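PDB 3PHS: cell wall surface anchor family protein, which serves as a minor pilin of the group B streptococcal pilus and mediates adhesion to lung epithelial cells through an IgG-like domain. Local coordinates for residues S197-I209 / A220-V234. Residues are numbered along the deposited sequence; the frame is centred on the assembly and turned at random.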
# COMPACT_ATOMS: atom_id res chain seq x y z
N SER A 197 2.38 4.75 13.69
CA SER A 197 2.77 3.34 13.73
C SER A 197 1.71 2.53 12.98
O SER A 197 0.73 3.08 12.50
CB SER A 197 2.97 2.85 15.16
OG SER A 197 1.77 3.02 15.89
N GLY A 198 1.93 1.22 12.86
CA GLY A 198 0.94 0.35 12.22
C GLY A 198 0.91 0.53 10.71
O GLY A 198 -0.14 0.30 10.08
N LEU A 199 2.03 0.95 10.12
CA LEU A 199 2.14 1.03 8.65
C LEU A 199 2.77 -0.26 8.13
O LEU A 199 3.87 -0.64 8.53
CB LEU A 199 2.99 2.23 8.19
CG LEU A 199 2.34 3.60 8.49
CD1 LEU A 199 3.39 4.71 8.48
CD2 LEU A 199 1.21 3.92 7.53
N ILE A 200 2.09 -0.93 7.20
CA ILE A 200 2.67 -2.13 6.64
C ILE A 200 3.96 -1.74 5.94
O ILE A 200 4.01 -0.71 5.24
CB ILE A 200 1.71 -2.87 5.69
CG1 ILE A 200 0.45 -3.27 6.46
CG2 ILE A 200 2.43 -4.11 5.07
CD1 ILE A 200 -0.67 -3.88 5.58
N HIS A 201 5.00 -2.56 6.10
CA HIS A 201 6.30 -2.25 5.51
C HIS A 201 6.23 -2.07 3.99
O HIS A 201 5.47 -2.76 3.29
CB HIS A 201 7.38 -3.25 5.95
CG HIS A 201 7.20 -4.65 5.43
ND1 HIS A 201 7.77 -5.08 4.25
CD2 HIS A 201 6.52 -5.71 5.93
CE1 HIS A 201 7.44 -6.35 4.04
NE2 HIS A 201 6.69 -6.75 5.05
N GLY A 202 7.01 -1.11 3.48
CA GLY A 202 6.95 -0.73 2.06
C GLY A 202 7.19 0.75 1.85
O GLY A 202 7.60 1.46 2.78
N ASP A 203 6.91 1.23 0.64
CA ASP A 203 7.27 2.59 0.26
C ASP A 203 6.10 3.54 0.31
O ASP A 203 5.00 3.23 -0.19
CB ASP A 203 7.92 2.60 -1.13
CG ASP A 203 9.25 1.88 -1.15
OD1 ASP A 203 9.85 1.67 -0.07
OD2 ASP A 203 9.69 1.51 -2.28
N TYR A 204 6.33 4.71 0.91
CA TYR A 204 5.30 5.71 1.09
C TYR A 204 5.82 7.08 0.67
O TYR A 204 7.01 7.26 0.42
CB TYR A 204 4.83 5.76 2.57
CG TYR A 204 4.16 4.49 3.04
CD1 TYR A 204 4.91 3.39 3.43
CD2 TYR A 204 2.77 4.39 3.07
CE1 TYR A 204 4.29 2.20 3.85
CE2 TYR A 204 2.13 3.19 3.50
CZ TYR A 204 2.91 2.11 3.88
OH TYR A 204 2.30 0.95 4.28
N VAL A 205 4.91 8.04 0.59
CA VAL A 205 5.26 9.41 0.22
C VAL A 205 4.56 10.37 1.16
O VAL A 205 3.33 10.33 1.33
CB VAL A 205 4.91 9.72 -1.25
CG1 VAL A 205 5.15 11.21 -1.58
CG2 VAL A 205 5.68 8.83 -2.20
N LEU A 206 5.35 11.25 1.78
CA LEU A 206 4.81 12.34 2.58
C LEU A 206 4.62 13.57 1.69
O LEU A 206 5.55 14.01 1.02
CB LEU A 206 5.78 12.68 3.71
CG LEU A 206 5.73 11.80 4.97
CD1 LEU A 206 6.97 12.07 5.80
CD2 LEU A 206 4.44 12.06 5.78
N LYS A 207 3.42 14.10 1.69
CA LYS A 207 3.12 15.30 0.96
C LYS A 207 2.91 16.47 1.91
O LYS A 207 2.09 16.41 2.76
CB LYS A 207 1.92 15.08 0.04
CG LYS A 207 1.72 16.15 -0.99
CD LYS A 207 0.56 15.83 -1.97
CE LYS A 207 0.11 17.08 -2.75
NZ LYS A 207 -1.12 16.88 -3.51
N GLU A 208 3.74 17.50 1.80
CA GLU A 208 3.57 18.65 2.68
C GLU A 208 2.49 19.54 2.07
O GLU A 208 2.59 19.92 0.90
CB GLU A 208 4.89 19.42 2.86
CG GLU A 208 4.80 20.47 3.96
CD GLU A 208 6.13 21.20 4.20
OE1 GLU A 208 7.20 20.70 3.80
OE2 GLU A 208 6.07 22.28 4.82
N ILE A 209 1.48 19.86 2.87
CA ILE A 209 0.26 20.53 2.39
C ILE A 209 0.30 22.02 2.70
O ILE A 209 -0.03 22.85 1.85
CB ILE A 209 -1.02 19.93 3.07
CG1 ILE A 209 -1.10 18.42 2.83
CG2 ILE A 209 -2.29 20.63 2.59
CD1 ILE A 209 -0.99 18.02 1.38
N ALA A 220 8.05 19.36 -1.59
CA ALA A 220 6.63 19.03 -1.57
C ALA A 220 6.39 17.57 -1.18
O ALA A 220 5.58 17.28 -0.30
CB ALA A 220 5.99 19.33 -2.93
N GLU A 221 7.11 16.67 -1.84
CA GLU A 221 6.93 15.22 -1.61
C GLU A 221 8.24 14.60 -1.20
O GLU A 221 9.28 14.84 -1.83
CB GLU A 221 6.39 14.53 -2.86
CG GLU A 221 4.98 14.98 -3.20
CD GLU A 221 4.39 14.30 -4.41
OE1 GLU A 221 4.94 13.29 -4.90
OE2 GLU A 221 3.34 14.80 -4.86
N THR A 222 8.18 13.79 -0.14
CA THR A 222 9.35 13.13 0.45
C THR A 222 9.11 11.63 0.52
O THR A 222 8.14 11.18 1.15
CB THR A 222 9.65 13.67 1.87
OG1 THR A 222 9.84 15.10 1.82
CG2 THR A 222 10.87 12.99 2.48
N ALA A 223 10.00 10.86 -0.10
CA ALA A 223 9.90 9.40 -0.08
C ALA A 223 10.29 8.85 1.28
O ALA A 223 11.26 9.30 1.90
CB ALA A 223 10.79 8.78 -1.16
N VAL A 224 9.51 7.90 1.78
CA VAL A 224 9.89 7.21 3.01
C VAL A 224 9.67 5.71 2.84
O VAL A 224 8.66 5.28 2.27
CB VAL A 224 9.18 7.73 4.31
CG1 VAL A 224 9.00 9.26 4.31
CG2 VAL A 224 7.84 7.07 4.52
N THR A 225 10.61 4.92 3.35
CA THR A 225 10.44 3.47 3.38
C THR A 225 10.23 2.98 4.82
O THR A 225 11.13 3.14 5.69
CB THR A 225 11.62 2.75 2.70
OG1 THR A 225 11.64 3.06 1.30
CG2 THR A 225 11.49 1.23 2.87
N ILE A 226 9.06 2.40 5.07
CA ILE A 226 8.75 1.79 6.37
C ILE A 226 9.40 0.41 6.39
O ILE A 226 9.23 -0.38 5.44
CB ILE A 226 7.21 1.65 6.61
CG1 ILE A 226 6.50 3.03 6.63
CG2 ILE A 226 6.89 0.79 7.88
CD1 ILE A 226 6.90 3.95 7.78
N GLU A 227 10.15 0.13 7.46
CA GLU A 227 10.71 -1.20 7.69
C GLU A 227 9.97 -1.85 8.85
O GLU A 227 9.66 -1.20 9.84
CB GLU A 227 12.19 -1.12 8.01
CG GLU A 227 13.06 -0.79 6.81
CD GLU A 227 14.48 -0.50 7.22
OE1 GLU A 227 15.15 -1.40 7.77
OE2 GLU A 227 14.94 0.64 7.00
N LYS A 228 9.69 -3.14 8.71
CA LYS A 228 8.92 -3.82 9.75
C LYS A 228 9.67 -3.84 11.08
O LYS A 228 10.88 -4.04 11.10
CB LYS A 228 8.56 -5.24 9.32
CG LYS A 228 9.71 -6.24 9.23
CD LYS A 228 9.10 -7.59 8.81
CE LYS A 228 10.12 -8.59 8.30
NZ LYS A 228 9.37 -9.57 7.43
N SER A 229 8.94 -3.62 12.17
CA SER A 229 9.48 -3.70 13.54
C SER A 229 10.53 -2.64 13.85
O SER A 229 11.27 -2.75 14.84
CB SER A 229 10.03 -5.10 13.85
OG SER A 229 9.07 -6.10 13.51
N LYS A 230 10.58 -1.62 12.99
CA LYS A 230 11.54 -0.53 13.13
C LYS A 230 10.84 0.81 12.97
O LYS A 230 9.73 0.87 12.44
CB LYS A 230 12.64 -0.64 12.10
CG LYS A 230 13.57 -1.85 12.26
CD LYS A 230 14.64 -1.85 11.18
CE LYS A 230 15.35 -0.49 11.02
NZ LYS A 230 16.55 -0.58 10.12
N THR A 231 11.47 1.87 13.45
CA THR A 231 11.00 3.23 13.22
C THR A 231 11.94 3.86 12.23
O THR A 231 13.16 3.78 12.41
CB THR A 231 10.99 4.10 14.52
OG1 THR A 231 10.19 3.47 15.51
CG2 THR A 231 10.41 5.47 14.24
N VAL A 232 11.39 4.48 11.19
CA VAL A 232 12.21 5.26 10.27
C VAL A 232 12.12 6.73 10.70
O VAL A 232 11.03 7.27 10.80
CB VAL A 232 11.83 5.05 8.76
CG1 VAL A 232 10.37 5.38 8.50
CG2 VAL A 232 12.75 5.86 7.83
N THR A 233 13.27 7.35 10.96
CA THR A 233 13.31 8.74 11.39
C THR A 233 13.59 9.59 10.17
O THR A 233 14.53 9.32 9.42
CB THR A 233 14.42 8.96 12.47
OG1 THR A 233 14.09 8.22 13.64
CG2 THR A 233 14.49 10.42 12.87
N VAL A 234 12.77 10.61 9.94
CA VAL A 234 13.04 11.51 8.82
C VAL A 234 12.94 12.96 9.28
O VAL A 234 12.04 13.29 10.03
CB VAL A 234 12.11 11.23 7.60
CG1 VAL A 234 10.69 11.11 7.99
CG2 VAL A 234 12.27 12.29 6.51
O HOH W 1 7.43 16.23 2.14
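I226 is the main bump of this interface, a branched side chain filling the hollow made by L199, H201 and Y204; the pair illustrates how branched side chains interlock on one face of a sheet while the other carries polar groups. Its CG1 meets the Y204 ring obliquely at CD1 and CE1, 3.6 Å from Y204 CD1. With CG2 anti to the backbone N, that methyl reaches the backbone of L199 and H201, while the side chains of I226 and L199 cross at about a right angle, I226 CD1 lying 3.7 Å from L199 CD1. The ring itself is pinned at its far end: Y204 OH donates to I200 O in the carbonyl plane, on a lone pair, at 2.6 Å. Further along the same face, V224 presents one methyl to each neighbour, CG2 to Y204 CB and CG1 to L206 CD1 (3.8 Å). Backbone bonds fix this register, V224 pairing with Y204 in both directions. The opposite face, with D203, V205, T225 and E221, is more polar. There T225 OG1 donates to D203 OD1 from above the carboxylate plane (2.6 Å), and V205 CG1 nestles against E221 CB. L206 and Y204 also pack on L160 of strand 157-162, and L206 reaches L140 of strand 135-146. Strands 202-210 and 221-226 are thus antiparallel neighbours, the latter at its sheet's edge, whose largely apolar face closes on the second sheet, as in the beta-sandwich of a prealbumin-like domain.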